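PDB 3BNV: Cj0977 from Campylobacter jejuni, which is a virulence factor of unknown biochemical function, with a hot-dog fold and expression under sigma28 control, although it is not itself part of the flagellum. Local coordinates for residues 63-71 against 92-102. Residues are numbered along the deposited sequence; the frame is centred on the assembly and turned at random.
Sequences GLIFDAFIF and SKCFFYAPLKL
In this hot-dog fold the antiparallel sheet wraps around helix 67-82, and the start of that helix, with the chain leading into it, meets the end of strand 87-96 and the loop beyond. The axes of helical residues 67-71 and strand residues 92-96 come within 10.3 Å, with their N-to-C directions 130° apart, a separation bridged by side chains. Before the helix the backbones themselves join in one beta bridge, Leu-64 with Lys-101: Leu-102 N donates to Gly-63 O at 2.7 Å, in the carbonyl plane, whereas Ile-65 N reaches Leu-100 O at 3.3 Å from 41° above that carbonyl's plane. Beside the bridge, Leu-64 CD1 rests on Pro-99 CB (3.6 Å). Within the helix, Ile-70 CD1 packs against Leu-100 CD1 (3.7 Å) and touches the edge of the Phe-96 ring, while Asp-67 CB lies over a face of that ring. Asp-67 OD1 accepts a hydrogen bond from Ile-89 N of the second subunit, and strand residues 92-95 pair with a strand of that subunit, placing the contact at the dimer interface. Phe-71, whose ring stacks on Phe-71 of the second subunit, has CG anti to its own N (chi1 179°), which carries the ring to Ser-92 and Cys-94. At the edge of the ring of this chain's Phe-71, Cys-94 SG lies 3.6 Å from CD2 in a sulfur-aromatic contact, and Ser-92 OG lies 3.3 Å from CE2.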
loop_
_atom_site.group_PDB
_atom_site.type_symbol
_atom_site.label_atom_id
_atom_site.label_comp_id
_atom_site.label_asym_id
_atom_site.label_seq_id
_atom_site.Cartn_x
_atom_site.Cartn_y
_atom_site.Cartn_z
ATOM N N GLY A 63 9.817 1.543 -15.870
ATOM C CA GLY A 63 10.468 1.437 -14.565
ATOM C C GLY A 63 9.781 2.209 -13.459
ATOM O O GLY A 63 10.326 2.359 -12.378
ATOM N N LEU A 64 8.578 2.695 -13.712
ATOM C CA LEU A 64 7.865 3.460 -12.720
ATOM C C LEU A 64 7.272 2.481 -11.705
ATOM O O LEU A 64 6.667 1.479 -12.069
ATOM C CB LEU A 64 6.782 4.306 -13.382
ATOM C CG LEU A 64 5.815 5.073 -12.475
ATOM C CD1 LEU A 64 6.518 6.254 -11.918
ATOM C CD2 LEU A 64 4.582 5.488 -13.290
ATOM N N ILE A 65 7.481 2.768 -10.427
ATOM C CA ILE A 65 7.099 1.892 -9.351
ATOM C C ILE A 65 5.740 2.314 -8.806
ATOM O O ILE A 65 5.564 3.460 -8.400
ATOM C CB ILE A 65 8.151 1.969 -8.235
ATOM C CG1 ILE A 65 9.514 1.573 -8.789
ATOM C CG2 ILE A 65 7.811 1.067 -7.092
ATOM C CD1 ILE A 65 9.736 0.044 -8.967
ATOM N N PHE A 66 4.793 1.377 -8.777
ATOM C CA PHE A 66 3.461 1.643 -8.283
ATOM C C PHE A 66 3.565 2.210 -6.892
ATOM O O PHE A 66 4.233 1.629 -6.038
ATOM C CB PHE A 66 2.680 0.354 -8.224
ATOM C CG PHE A 66 1.210 0.538 -8.056
ATOM C CD1 PHE A 66 0.513 -0.195 -7.098
ATOM C CD2 PHE A 66 0.499 1.392 -8.892
ATOM C CE1 PHE A 66 -0.860 -0.070 -6.967
ATOM C CE2 PHE A 66 -0.866 1.524 -8.771
ATOM C CZ PHE A 66 -1.552 0.797 -7.799
ATOM N N ASP A 67 2.890 3.331 -6.645
ATOM C CA ASP A 67 3.035 4.043 -5.384
ATOM C C ASP A 67 2.656 3.205 -4.156
ATOM O O ASP A 67 3.240 3.369 -3.076
ATOM C CB ASP A 67 2.236 5.335 -5.428
ATOM C CG ASP A 67 2.788 6.348 -6.450
ATOM O OD1 ASP A 67 2.082 6.710 -7.433
ATOM O OD2 ASP A 67 3.935 6.814 -6.257
ATOM N N ALA A 68 1.710 2.287 -4.305
ATOM C CA ALA A 68 1.264 1.475 -3.177
ATOM C C ALA A 68 2.379 0.694 -2.508
ATOM O O ALA A 68 2.304 0.389 -1.313
ATOM C CB ALA A 68 0.170 0.544 -3.604
ATOM N N PHE A 69 3.427 0.372 -3.244
ATOM C CA PHE A 69 4.536 -0.356 -2.621
ATOM C C PHE A 69 5.283 0.525 -1.658
ATOM O O PHE A 69 5.806 0.057 -0.650
ATOM C CB PHE A 69 5.458 -0.980 -3.655
ATOM C CG PHE A 69 4.778 -2.032 -4.438
ATOM C CD1 PHE A 69 4.536 -3.258 -3.872
ATOM C CD2 PHE A 69 4.269 -1.757 -5.691
ATOM C CE1 PHE A 69 3.864 -4.236 -4.558
ATOM C CE2 PHE A 69 3.598 -2.713 -6.388
ATOM C CZ PHE A 69 3.386 -3.963 -5.824
ATOM N N ILE A 70 5.303 1.823 -1.942
ATOM C CA ILE A 70 5.934 2.719 -1.004
ATOM C C ILE A 70 5.065 2.706 0.232
ATOM O O ILE A 70 5.580 2.638 1.352
ATOM C CB ILE A 70 5.982 4.119 -1.541
ATOM C CG1 ILE A 70 6.700 4.155 -2.872
ATOM C CG2 ILE A 70 6.671 5.034 -0.586
ATOM C CD1 ILE A 70 6.408 5.515 -3.603
ATOM N N PHE A 71 3.743 2.744 0.032
ATOM C CA PHE A 71 2.837 2.711 1.166
ATOM C C PHE A 71 3.032 1.408 1.923
ATOM O O PHE A 71 3.168 1.406 3.134
ATOM C CB PHE A 71 1.380 2.866 0.752
ATOM C CG PHE A 71 0.394 2.818 1.924
ATOM C CD1 PHE A 71 -0.192 1.634 2.319
ATOM C CD2 PHE A 71 0.064 3.969 2.629
ATOM C CE1 PHE A 71 -1.098 1.608 3.385
ATOM C CE2 PHE A 71 -0.816 3.924 3.702
ATOM C CZ PHE A 71 -1.405 2.748 4.067
ATOM N N SER A 92 -4.631 6.373 7.536
ATOM C CA SER A 92 -3.366 6.999 7.114
ATOM C C SER A 92 -3.555 8.296 6.348
ATOM O O SER A 92 -4.606 8.539 5.729
ATOM C CB SER A 92 -2.493 6.028 6.303
ATOM O OG SER A 92 -3.276 5.386 5.322
ATOM N N LYS A 93 -2.515 9.123 6.395
ATOM C CA LYS A 93 -2.484 10.380 5.666
ATOM C C LYS A 93 -1.086 10.503 5.062
ATOM O O LYS A 93 -0.131 10.782 5.782
ATOM C CB LYS A 93 -2.761 11.524 6.623
ATOM C CG LYS A 93 -2.644 12.898 6.009
ATOM C CD LYS A 93 -3.988 13.379 5.502
ATOM C CE LYS A 93 -3.850 14.483 4.455
ATOM N NZ LYS A 93 -3.570 15.806 5.081
ATOM N N CYS A 94 -0.965 10.267 3.756
ATOM C CA CYS A 94 0.365 10.255 3.102
ATOM C C CYS A 94 0.548 11.315 2.036
ATOM O O CYS A 94 -0.407 11.705 1.359
ATOM C CB CYS A 94 0.665 8.923 2.434
ATOM S SG CYS A 94 0.338 7.503 3.433
ATOM N N PHE A 95 1.800 11.741 1.888
ATOM C CA PHE A 95 2.261 12.538 0.747
ATOM C C PHE A 95 3.317 11.736 -0.018
ATOM O O PHE A 95 4.263 11.214 0.565
ATOM C CB PHE A 95 2.877 13.868 1.205
ATOM C CG PHE A 95 1.922 14.741 1.962
ATOM C CD1 PHE A 95 1.082 15.616 1.291
ATOM C CD2 PHE A 95 1.834 14.661 3.365
ATOM C CE1 PHE A 95 0.182 16.394 1.997
ATOM C CE2 PHE A 95 0.933 15.439 4.069
ATOM C CZ PHE A 95 0.112 16.303 3.385
ATOM N N PHE A 96 3.142 11.662 -1.327
ATOM C CA PHE A 96 4.110 11.061 -2.227
ATOM C C PHE A 96 4.727 12.153 -3.064
ATOM O O PHE A 96 4.164 12.531 -4.071
ATOM C CB PHE A 96 3.391 10.128 -3.183
ATOM C CG PHE A 96 2.643 9.025 -2.501
ATOM C CD1 PHE A 96 1.322 9.191 -2.126
ATOM C CD2 PHE A 96 3.245 7.829 -2.259
ATOM C CE1 PHE A 96 0.642 8.167 -1.522
ATOM C CE2 PHE A 96 2.571 6.816 -1.657
ATOM C CZ PHE A 96 1.269 6.979 -1.293
ATOM N N TYR A 97 5.890 12.641 -2.677
ATOM C CA TYR A 97 6.482 13.815 -3.340
ATOM C C TYR A 97 7.017 13.518 -4.729
ATOM O O TYR A 97 7.058 14.376 -5.583
ATOM C CB TYR A 97 7.600 14.421 -2.486
ATOM C CG TYR A 97 7.165 14.814 -1.099
ATOM C CD1 TYR A 97 6.177 15.769 -0.910
ATOM C CD2 TYR A 97 7.742 14.241 0.018
ATOM C CE1 TYR A 97 5.767 16.147 0.368
ATOM C CE2 TYR A 97 7.344 14.609 1.305
ATOM C CZ TYR A 97 6.356 15.568 1.471
ATOM O OH TYR A 97 5.954 15.950 2.731
ATOM N N ALA A 98 7.442 12.285 -4.946
ATOM C CA ALA A 98 7.993 11.890 -6.230
ATOM C C ALA A 98 7.915 10.384 -6.314
ATOM O O ALA A 98 8.075 9.693 -5.308
ATOM C CB ALA A 98 9.400 12.343 -6.334
ATOM N N PRO A 99 7.675 9.851 -7.515
ATOM C CA PRO A 99 7.575 8.393 -7.609
ATOM C C PRO A 99 8.937 7.767 -7.651
ATOM O O PRO A 99 9.888 8.391 -8.080
ATOM C CB PRO A 99 6.891 8.196 -8.950
ATOM C CG PRO A 99 7.393 9.351 -9.761
ATOM C CD PRO A 99 7.495 10.512 -8.821
ATOM N N LEU A 100 9.030 6.526 -7.194
ATOM C CA LEU A 100 10.271 5.761 -7.291
ATOM C C LEU A 100 10.505 5.221 -8.698
ATOM O O LEU A 100 9.568 5.077 -9.486
ATOM C CB LEU A 100 10.273 4.610 -6.297
ATOM C CG LEU A 100 10.854 5.060 -4.958
ATOM C CD1 LEU A 100 9.957 6.078 -4.298
ATOM C CD2 LEU A 100 11.056 3.888 -4.033
ATOM N N LYS A 101 11.768 4.930 -8.985
ATOM C CA LYS A 101 12.197 4.402 -10.243
ATOM C C LYS A 101 12.807 3.028 -9.965
ATOM O O LYS A 101 13.506 2.857 -8.964
ATOM C CB LYS A 101 13.238 5.364 -10.838
ATOM C CG LYS A 101 13.837 4.915 -12.144
ATOM C CD LYS A 101 13.784 6.005 -13.204
ATOM C CE LYS A 101 15.025 6.872 -13.231
ATOM N NZ LYS A 101 14.849 7.988 -14.203
ATOM N N LEU A 102 12.545 2.047 -10.833
ATOM C CA LEU A 102 13.134 0.715 -10.659
ATOM C C LEU A 102 14.641 0.826 -10.512
ATOM O O LEU A 102 15.291 1.478 -11.314
ATOM C CB LEU A 102 12.787 -0.195 -11.836
ATOM C CG LEU A 102 13.391 -1.592 -11.862
ATOM C CD1 LEU A 102 13.060 -2.381 -10.631
ATOM C CD2 LEU A 102 12.892 -2.320 -13.060
#